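Putative glycyl-glycine endopeptidase lytM (Ruminococcus gnavus, PDB 3NYY) is probably a metal-dependent endopeptidase of the M23 family, perhaps a glycyl-glycine endopeptidase of the LytM type. Local coordinates at residues Pro11-Pro16 / Leu223-Glu228; Tyr30-Ala35 / Leu238-Asn243; Gly124-Asp129 / Glu229-Pro234. All blocks are in the same frame, centred on the assembly; numbering follows the deposited sequence.

In the fold
Contact 1 ties the N-terminal helical part of the chain to the M23 part, and contact 2 ties it to helix 235-240, which follows strand 228-232. Contact 3 lies within the M23 part and is the most buried. Contacts 1 and 3 adjoin, their centres about 12 Å apart: one β-hairpin serves both, and Leu223 O meets Ile230 N at 2.8 Å. The centre of contact 2 is about 20 Å from that of contact 3, with Leu238 packing on Thr128; contacts 1 and 2 do not touch. The HxxxD sequence of contact 3 is consistent with a zinc site, as in M23 peptidases, and a sulfate lies about 5 Å from the Glu126 side chain.

Contact 1. Residues Pro11-Pro16 / Leu223-Glu228; sequences PVVSQP and LKEGTE
Glu225 reaches Ser14 with a fully extended side chain, its CG opposite the backbone N (chi1 -176°), while Ser14 turns its OG between its own N and carbonyl carbon (chi1 58°) to meet the carboxylate. Glu225 stands where strand 216-225 ends and the type II' turn of a β-hairpin begins, the turn that leads into strand 228-232; from there it reaches the type I β turn from Val12 to Gln15 in the N-terminal part. Glu225 and Glu228 exchange both backbone hydrogen bonds across the hairpin turn.

The carboxylate grips one residue twice. Ser14 OG donates to Glu225 OE2 over 2.6 Å, on the syn lone pair, and Ser14 N donates to Glu225 OE1 over 3.2 Å, coming from above the carboxylate plane. A water adds a further bond, donating to Glu225 OE1 at 2.6 Å and weakly accepting from Val13 N. Pro11 CB lies 3.3 Å from the same Glu225 OE1, so carbon as well as polar atoms close round the acid.

Deeper in, the valine and leucine side chains cross at about a right angle. Val13 CG1 rests 3.8 Å from Leu223 CB, and Val13 CG2 lies 3.9 Å from Leu223 CD1. Helix 77-88 covers this apolar pair through Ser83, and Ile230 of the partner strand packs on Val13. The turn carrying Ser14 is tied at its start by the amide of Gln15, whose NE2 bonds to Arg7 O and, 3.1 Å away, to Pro11 O, which it meets from above the carbonyl plane.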
loop_
_atom_site.group_PDB
_atom_site.type_symbol
_atom_site.label_atom_id
_atom_site.label_comp_id
_atom_site.label_asym_id
_atom_site.label_seq_id
_atom_site.Cartn_x
_atom_site.Cartn_y
_atom_site.Cartn_z
ATOM N N PRO A 11 21.060 20.972 -9.809
ATOM C CA PRO A 11 20.650 20.529 -8.475
ATOM C C PRO A 11 19.866 19.220 -8.562
ATOM O O PRO A 11 18.991 19.051 -9.454
ATOM C CB PRO A 11 19.762 21.685 -7.992
ATOM C CG PRO A 11 20.281 22.878 -8.752
ATOM C CD PRO A 11 20.587 22.341 -10.098
ATOM N N VAL A 12 20.210 18.274 -7.689
ATOM C CA VAL A 12 19.689 16.914 -7.858
ATOM C C VAL A 12 18.348 16.688 -7.168
ATOM O O VAL A 12 17.554 15.888 -7.633
ATOM C CB VAL A 12 20.738 15.874 -7.424
ATOM C CG1 VAL A 12 20.266 14.438 -7.746
ATOM C CG2 VAL A 12 22.074 16.147 -8.169
ATOM N N VAL A 13 18.063 17.422 -6.090
ATOM C CA VAL A 13 16.863 17.152 -5.264
ATOM C C VAL A 13 15.556 17.210 -6.057
ATOM O O VAL A 13 14.693 16.338 -5.881
ATOM C CB VAL A 13 16.803 18.045 -4.006
ATOM C CG1 VAL A 13 15.504 17.824 -3.224
ATOM C CG2 VAL A 13 18.036 17.714 -3.079
ATOM N N SER A 14 15.412 18.176 -6.959
ATOM C CA SER A 14 14.185 18.287 -7.760
ATOM C C SER A 14 14.125 17.406 -8.999
ATOM O O SER A 14 13.094 17.393 -9.700
ATOM C CB SER A 14 13.921 19.746 -8.136
ATOM O OG SER A 14 14.986 20.284 -8.848
ATOM N N GLN A 15 15.171 16.627 -9.272
ATOM C CA GLN A 15 15.129 15.729 -10.428
ATOM C C GLN A 15 14.189 14.564 -10.110
ATOM O O GLN A 15 14.318 13.911 -9.074
ATOM C CB GLN A 15 16.524 15.210 -10.796
ATOM C CG GLN A 15 17.488 16.377 -11.132
ATOM C CD GLN A 15 18.886 15.945 -11.597
ATOM O OE1 GLN A 15 19.086 14.826 -12.031
ATOM N NE2 GLN A 15 19.873 16.831 -11.432
ATOM N N PRO A 16 13.234 14.299 -11.008
ATOM C CA PRO A 16 12.250 13.248 -10.718
ATOM C C PRO A 16 12.847 11.879 -10.361
ATOM O O PRO A 16 12.317 11.200 -9.457
ATOM C CB PRO A 16 11.481 13.146 -12.019
ATOM C CG PRO A 16 11.503 14.548 -12.548
ATOM C CD PRO A 16 12.883 15.030 -12.231
ATOM N N LEU A 223 13.646 17.703 1.577
ATOM C CA LEU A 223 14.932 18.393 1.476
ATOM C C LEU A 223 14.714 19.747 0.862
ATOM O O LEU A 223 13.914 19.905 -0.033
ATOM C CB LEU A 223 15.868 17.600 0.570
ATOM C CG LEU A 223 16.322 16.214 1.083
ATOM C CD1 LEU A 223 17.250 15.550 0.011
ATOM C CD2 LEU A 223 16.956 16.327 2.403
ATOM N N LYS A 224 15.459 20.720 1.353
ATOM C CA LYS A 224 15.328 22.092 0.890
ATOM C C LYS A 224 16.205 22.328 -0.331
ATOM O O LYS A 224 17.369 21.938 -0.350
ATOM C CB LYS A 224 15.632 23.052 2.031
ATOM C CG LYS A 224 14.935 24.415 1.830
ATOM C CD LYS A 224 14.901 25.267 3.095
ATOM C CE LYS A 224 14.214 26.613 2.808
ATOM N NZ LYS A 224 14.247 27.483 4.036
ATOM N N GLU A 225 15.623 22.906 -1.386
ATOM C CA GLU A 225 16.353 23.285 -2.589
ATOM C C GLU A 225 15.949 24.713 -2.918
ATOM O O GLU A 225 14.765 25.019 -3.157
ATOM C CB GLU A 225 16.030 22.350 -3.740
ATOM C CG GLU A 225 16.841 22.649 -4.981
ATOM C CD GLU A 225 16.620 21.635 -6.120
ATOM O OE1 GLU A 225 17.297 20.597 -6.126
ATOM O OE2 GLU A 225 15.786 21.890 -7.002
ATOM N N GLY A 226 16.910 25.624 -2.845
ATOM C CA GLY A 226 16.571 27.031 -2.851
ATOM C C GLY A 226 15.664 27.311 -1.650
ATOM O O GLY A 226 15.892 26.831 -0.520
ATOM N N THR A 227 14.593 28.053 -1.886
ATOM C CA THR A 227 13.649 28.329 -0.810
ATOM C C THR A 227 12.593 27.226 -0.628
ATOM O O THR A 227 11.743 27.327 0.260
ATOM C CB THR A 227 12.851 29.616 -1.097
ATOM O OG1 THR A 227 12.061 29.398 -2.285
ATOM C CG2 THR A 227 13.746 30.826 -1.306
ATOM N N GLU A 228 12.586 26.208 -1.471
ATOM C CA GLU A 228 11.495 25.237 -1.497
ATOM C C GLU A 228 11.803 23.954 -0.732
ATOM O O GLU A 228 12.897 23.423 -0.829
ATOM C CB GLU A 228 11.199 24.888 -2.955
ATOM C CG GLU A 228 9.923 24.094 -3.185
ATOM C CD GLU A 228 9.793 23.640 -4.629
ATOM O OE1 GLU A 228 10.731 23.899 -5.417
ATOM O OE2 GLU A 228 8.764 22.989 -4.943
HETATM O O HOH W 1 19.508 20.127 -4.795
#

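Contact 2. Residues Tyr30-Ala35 / Leu238-Asn243; sequences YLKQAA and LRYAEN
The Tyr240 ring presents an edge to Leu31: the carbonyl carbon of Leu31 lies in the ring plane, and Leu31 O comes within 3.4 Å of Tyr240 CE1. A water also sits in that plane, donating to Tyr240 OH at 2.6 Å and weakly to Ala34 O, so the phenol is linked to the turn running from Leu31 to Ala34. The second flat group, the Arg239 guanidinium, has the carboxyl carbon of Glu242 in plane at its edge; Arg239 NE donates to Glu242 OE1 over 2.8 Å, nearly straight at 162°.

Alongside the end of helix 235-240 runs Lys32, bent at chi2, chi3 and chi4. This folded course carries Lys32 CD past Tyr240 O at 3.2 Å and brings Lys32 NZ to Glu242 OE2 at 3.0 Å, a salt bridge formed from above the carboxylate plane. A weak bond from Lys32 NZ to Arg239 O adds to it. Glu242 was modelled in two conformers, so its bridges to Lys32 and to Arg239 both rest on one of them and are doubtful to that extent.

Here the Leu31-Ala34 turn meets helix 235-240 at the surface. Arg239 has another acid partner, Glu133 of the second subunit, so the network reaches the subunit interface. Lys32 NZ is 5.9 Å from Arg239 NH2; in this conformer the carboxylate that both cations contact would probably offset their repulsion.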
loop_
_atom_site.group_PDB
_atom_site.type_symbol
_atom_site.label_atom_id
_atom_site.label_comp_id
_atom_site.label_asym_id
_atom_site.label_seq_id
_atom_site.Cartn_x
_atom_site.Cartn_y
_atom_site.Cartn_z
ATOM N N TYR A 30 22.256 -4.947 -0.116
ATOM C CA TYR A 30 23.586 -4.386 0.117
ATOM C C TYR A 30 23.530 -3.280 1.147
ATOM O O TYR A 30 24.390 -3.190 2.025
ATOM C CB TYR A 30 24.224 -3.914 -1.207
ATOM C CG TYR A 30 25.504 -3.150 -0.920
ATOM C CD1 TYR A 30 26.720 -3.795 -0.768
ATOM C CD2 TYR A 30 25.445 -1.782 -0.719
ATOM C CE1 TYR A 30 27.866 -3.050 -0.451
ATOM C CE2 TYR A 30 26.519 -1.068 -0.374
ATOM C CZ TYR A 30 27.728 -1.680 -0.262
ATOM O OH TYR A 30 28.790 -0.866 0.086
ATOM N N LEU A 31 22.526 -2.417 1.043
ATOM C CA LEU A 31 22.454 -1.215 1.891
ATOM C C LEU A 31 22.330 -1.527 3.376
ATOM O O LEU A 31 22.864 -0.798 4.198
ATOM C CB LEU A 31 21.340 -0.282 1.397
ATOM C CG LEU A 31 21.703 0.471 0.121
ATOM C CD1 LEU A 31 20.428 1.172 -0.454
ATOM C CD2 LEU A 31 22.841 1.500 0.331
ATOM N N LYS A 32 21.706 -2.643 3.703
ATOM C CA LYS A 32 21.566 -3.026 5.122
ATOM C C LYS A 32 22.914 -3.258 5.821
ATOM O O LYS A 32 22.975 -3.186 7.055
ATOM C CB LYS A 32 20.765 -4.301 5.281
ATOM C CG LYS A 32 19.355 -4.281 4.704
ATOM C CD LYS A 32 18.307 -3.673 5.611
ATOM C CE LYS A 32 16.939 -4.388 5.393
ATOM N NZ LYS A 32 16.412 -4.303 3.975
ATOM N N GLN A 33 23.956 -3.566 5.043
ATOM C CA GLN A 33 25.285 -3.822 5.605
ATOM C C GLN A 33 26.282 -2.700 5.338
ATOM O O GLN A 33 27.455 -2.811 5.686
ATOM C CB GLN A 33 25.810 -5.155 5.067
ATOM C CG GLN A 33 24.860 -6.314 5.348
ATOM C CD GLN A 33 24.449 -6.382 6.801
ATOM O OE1 GLN A 33 25.293 -6.413 7.697
ATOM N NE2 GLN A 33 23.144 -6.406 7.047
ATOM N N ALA A 34 25.828 -1.598 4.725
ATOM C CA ALA A 34 26.737 -0.555 4.298
ATOM C C ALA A 34 26.986 0.409 5.440
ATOM O O ALA A 34 26.054 0.826 6.074
ATOM C CB ALA A 34 26.145 0.206 3.102
ATOM N N ALA A 35 28.244 0.805 5.630
ATOM C CA ALA A 35 28.593 1.763 6.666
ATOM C C ALA A 35 28.046 3.159 6.350
ATOM O O ALA A 35 27.713 3.915 7.247
ATOM C CB ALA A 35 30.100 1.827 6.814
ATOM N N LEU A 238 12.531 3.406 4.304
ATOM C CA LEU A 238 11.685 2.670 5.237
ATOM C C LEU A 238 11.965 1.189 5.133
ATOM O O LEU A 238 12.053 0.524 6.162
ATOM C CB LEU A 238 10.198 2.932 5.006
ATOM C CG LEU A 238 9.681 4.259 5.524
ATOM C CD1 LEU A 238 8.320 4.628 4.939
ATOM C CD2 LEU A 238 9.609 4.279 7.120
ATOM N N ARG A 239 12.092 0.666 3.896
ATOM C CA ARG A 239 12.420 -0.752 3.699
ATOM C C ARG A 239 13.746 -1.096 4.313
ATOM O O ARG A 239 13.907 -2.153 4.925
ATOM C CB ARG A 239 12.440 -1.120 2.218
ATOM C CG ARG A 239 11.084 -1.096 1.572
ATOM C CD ARG A 239 10.139 -2.113 2.138
ATOM N NE ARG A 239 10.686 -3.461 2.264
ATOM C CZ ARG A 239 10.615 -4.411 1.342
ATOM N NH1 ARG A 239 10.042 -4.191 0.151
ATOM N NH2 ARG A 239 11.108 -5.618 1.627
ATOM N N TYR A 240 14.705 -0.176 4.190
ATOM C CA TYR A 240 16.037 -0.338 4.788
ATOM C C TYR A 240 15.986 -0.406 6.313
ATOM O O TYR A 240 16.726 -1.194 6.923
ATOM C CB TYR A 240 16.948 0.796 4.292
ATOM C CG TYR A 240 18.116 1.201 5.146
ATOM C CD1 TYR A 240 19.352 0.591 4.990
ATOM C CD2 TYR A 240 17.995 2.229 6.056
ATOM C CE1 TYR A 240 20.434 0.997 5.754
ATOM C CE2 TYR A 240 19.043 2.633 6.846
ATOM C CZ TYR A 240 20.274 2.007 6.677
ATOM O OH TYR A 240 21.329 2.416 7.454
ATOM N N ALA A 241 15.078 0.354 6.910
ATOM C CA ALA A 241 14.891 0.374 8.347
ATOM C C ALA A 241 13.861 -0.630 8.879
ATOM O O ALA A 241 13.636 -0.665 10.077
ATOM C CB ALA A 241 14.448 1.781 8.758
ATOM N N GLU A 242 13.301 -1.461 7.990
ATOM C CA GLU A 242 12.189 -2.368 8.321
ATOM C C GLU A 242 12.471 -3.263 9.519
ATOM O O GLU A 242 11.608 -3.447 10.372
ATOM C CB GLU A 242 11.833 -3.246 7.092
ATOM C CG GLU A 242 12.869 -4.297 6.689
ATOM C CD GLU A 242 12.733 -4.757 5.235
ATOM O OE1 GLU A 242 11.650 -4.537 4.628
ATOM O OE2 GLU A 242 13.732 -5.325 4.712
ATOM N N ASN A 243 13.682 -3.806 9.563
ATOM C CA ASN A 243 14.120 -4.731 10.618
ATOM C C ASN A 243 14.759 -4.021 11.801
ATOM O O ASN A 243 15.299 -4.677 12.679
ATOM C CB ASN A 243 15.071 -5.793 10.067
ATOM C CG ASN A 243 14.390 -6.696 9.070
ATOM O OD1 ASN A 243 13.188 -6.974 9.194
ATOM N ND2 ASN A 243 15.136 -7.134 8.060
HETATM O O HOH W 2 23.876 2.380 8.164
#

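Contact 3. Residues Gly124-Asp129 / Glu229-Pro234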
loop_
_atom_site.group_PDB
_atom_site.type_symbol
_atom_site.label_atom_id
_atom_site.label_comp_id
_atom_site.label_asym_id
_atom_site.label_seq_id
_atom_site.Cartn_x
_atom_site.Cartn_y
_atom_site.Cartn_z
ATOM N N GLY A 124 2.780 18.233 -2.951
ATOM C CA GLY A 124 3.538 18.687 -1.798
ATOM C C GLY A 124 3.377 17.824 -0.564
ATOM O O GLY A 124 4.019 18.115 0.455
ATOM N N HIS A 125 2.506 16.810 -0.654
ATOM C CA HIS A 125 2.138 15.929 0.461
ATOM C C HIS A 125 2.456 14.461 0.165
ATOM O O HIS A 125 1.923 13.542 0.801
ATOM C CB HIS A 125 0.648 16.112 0.784
ATOM C CG HIS A 125 0.331 17.463 1.321
ATOM N ND1 HIS A 125 0.263 17.722 2.675
ATOM C CD2 HIS A 125 0.101 18.642 0.696
ATOM C CE1 HIS A 125 -0.010 19.003 2.859
ATOM N NE2 HIS A 125 -0.091 19.588 1.675
ATOM N N GLU A 126 3.344 14.245 -0.792
ATOM C CA GLU A 126 3.674 12.896 -1.255
ATOM C C GLU A 126 4.574 12.243 -0.210
ATOM O O GLU A 126 5.462 12.891 0.361
ATOM C CB GLU A 126 4.439 12.977 -2.551
ATOM C CG GLU A 126 3.724 13.685 -3.716
ATOM C CD GLU A 126 4.011 15.169 -3.766
ATOM O OE1 GLU A 126 4.659 15.741 -2.837
ATOM O OE2 GLU A 126 3.556 15.809 -4.740
ATOM N N GLY A 127 4.403 10.944 0.012
ATOM C CA GLY A 127 5.228 10.230 0.996
ATOM C C GLY A 127 4.899 8.760 0.997
ATOM O O GLY A 127 4.661 8.194 -0.089
ATOM N N THR A 128 4.905 8.163 2.180
ATOM C CA THR A 128 4.561 6.745 2.365
ATOM C C THR A 128 3.532 6.672 3.488
ATOM O O THR A 128 3.691 7.251 4.541
ATOM C CB THR A 128 5.763 5.908 2.702
ATOM O OG1 THR A 128 6.756 6.060 1.661
ATOM C CG2 THR A 128 5.391 4.402 2.859
ATOM N N ASP A 129 2.444 5.965 3.218
ATOM C CA ASP A 129 1.366 5.722 4.184
ATOM C C ASP A 129 1.518 4.373 4.842
ATOM O O ASP A 129 1.447 3.337 4.191
ATOM C CB ASP A 129 0.020 5.881 3.498
ATOM C CG ASP A 129 -0.200 7.304 3.012
ATOM O OD1 ASP A 129 0.188 8.221 3.743
ATOM O OD2 ASP A 129 -0.656 7.503 1.876
ATOM N N GLU A 229 10.798 23.428 -0.009
ATOM C CA GLU A 229 10.915 22.109 0.606
ATOM C C GLU A 229 10.370 21.130 -0.401
ATOM O O GLU A 229 9.243 21.300 -0.873
ATOM C CB GLU A 229 10.118 22.048 1.901
ATOM C CG GLU A 229 10.720 22.936 3.000
ATOM C CD GLU A 229 11.876 22.322 3.697
ATOM O OE1 GLU A 229 12.297 21.221 3.315
ATOM O OE2 GLU A 229 12.422 22.962 4.608
ATOM N N ILE A 230 11.189 20.143 -0.750
ATOM C CA ILE A 230 10.910 19.169 -1.820
ATOM C C ILE A 230 10.715 17.805 -1.185
ATOM O O ILE A 230 11.632 17.302 -0.540
ATOM C CB ILE A 230 12.105 19.020 -2.828
ATOM C CG1 ILE A 230 12.563 20.380 -3.367
ATOM C CG2 ILE A 230 11.793 18.027 -3.979
ATOM C CD1 ILE A 230 11.525 21.105 -4.185
ATOM N N SER A 231 9.563 17.192 -1.411
ATOM C CA SER A 231 9.359 15.833 -0.943
ATOM C C SER A 231 10.148 14.814 -1.788
ATOM O O SER A 231 10.288 14.948 -3.013
ATOM C CB SER A 231 7.865 15.493 -0.974
ATOM O OG SER A 231 7.342 15.577 -2.312
ATOM N N VAL A 232 10.643 13.790 -1.098
ATOM C CA VAL A 232 11.317 12.635 -1.724
ATOM C C VAL A 232 10.687 11.360 -1.208
ATOM O O VAL A 232 10.098 11.352 -0.123
ATOM C CB VAL A 232 12.857 12.649 -1.454
ATOM C CG1 VAL A 232 13.449 13.970 -1.916
ATOM C CG2 VAL A 232 13.157 12.392 0.009
ATOM N N ASN A 233 10.815 10.288 -1.972
ATOM C CA ASN A 233 10.174 9.022 -1.631
ATOM C C ASN A 233 10.769 8.390 -0.381
ATOM O O ASN A 233 11.940 7.974 -0.411
ATOM C CB ASN A 233 10.293 8.071 -2.822
ATOM C CG ASN A 233 9.425 6.838 -2.709
ATOM O OD1 ASN A 233 8.593 6.709 -1.778
ATOM N ND2 ASN A 233 9.550 5.927 -3.730
ATOM N N PRO A 234 9.954 8.216 0.698
ATOM C CA PRO A 234 10.525 7.554 1.866
ATOM C C PRO A 234 10.524 6.036 1.779
ATOM O O PRO A 234 11.091 5.390 2.646
ATOM C CB PRO A 234 9.556 7.954 2.997
ATOM C CG PRO A 234 8.791 9.108 2.471
ATOM C CD PRO A 234 8.646 8.829 1.004
HETATM O O HOH W 3 8.082 12.481 1.377
HETATM O O HOH W 4 5.958 5.909 -1.115
#
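Ser231 OG donates to Glu126 OE1 over 2.7 Å, the direct hydrogen bond between 124-129 and 229-234. The hydroxyl approaches from above the carboxylate plane, 48° out of it. Next to this bond the packing is between the proline ring, the glycine CA and the threonine hydroxyl. Pro234 CD lies 3.7 Å from Gly127 CA and 3.4 Å from Thr128 OG1, the proline ring and the threonine side chain sliding past each other in opposite directions.

Two waters fill the seam. One donates to Gly127 O and, at 2.8 Å, to Asn233 OD1. The same water accepts from Thr128 OG1 at 2.9 Å. The other stands 2.8 Å from both Glu126 O and Val232 O. The short touching parts, from Glu126 to Thr128 and from Ser231 to Pro234, run 12° apart and are joined by side chains and water.

The acid that receives the serine is itself held. Its chain bends at chi2 (90°), folding the carboxylate back so that Gly124 N donates to Glu126 OE2 over 3.1 Å, and Arg117 forms a salt bridge with the same oxygen. Asn233 is fixed too: its ND2 bonds to Asp111 and its OD1 caps Tyr235 N at the entry to helix 235-240.

His125 and Asp129 occupy the ends of an HxxxD sequence, which in M23 peptidases supplies zinc ligands; Asp129 OD1 bonds to His218. A sulfate, probably from the crystallisation liquor, lies about 5 Å from the Glu126 side chain.

Strands 128-132 and 228-232 pair in succession with the same edge of strand 216-225, both antiparallel to it, through Thr128 with Leu219 and Val232 with Ile221. The two segments meet where one gives way to the other, which fits their nearly common direction, while helix 113-117 packs on Glu126, Ser231 and Asn233 through Trp113.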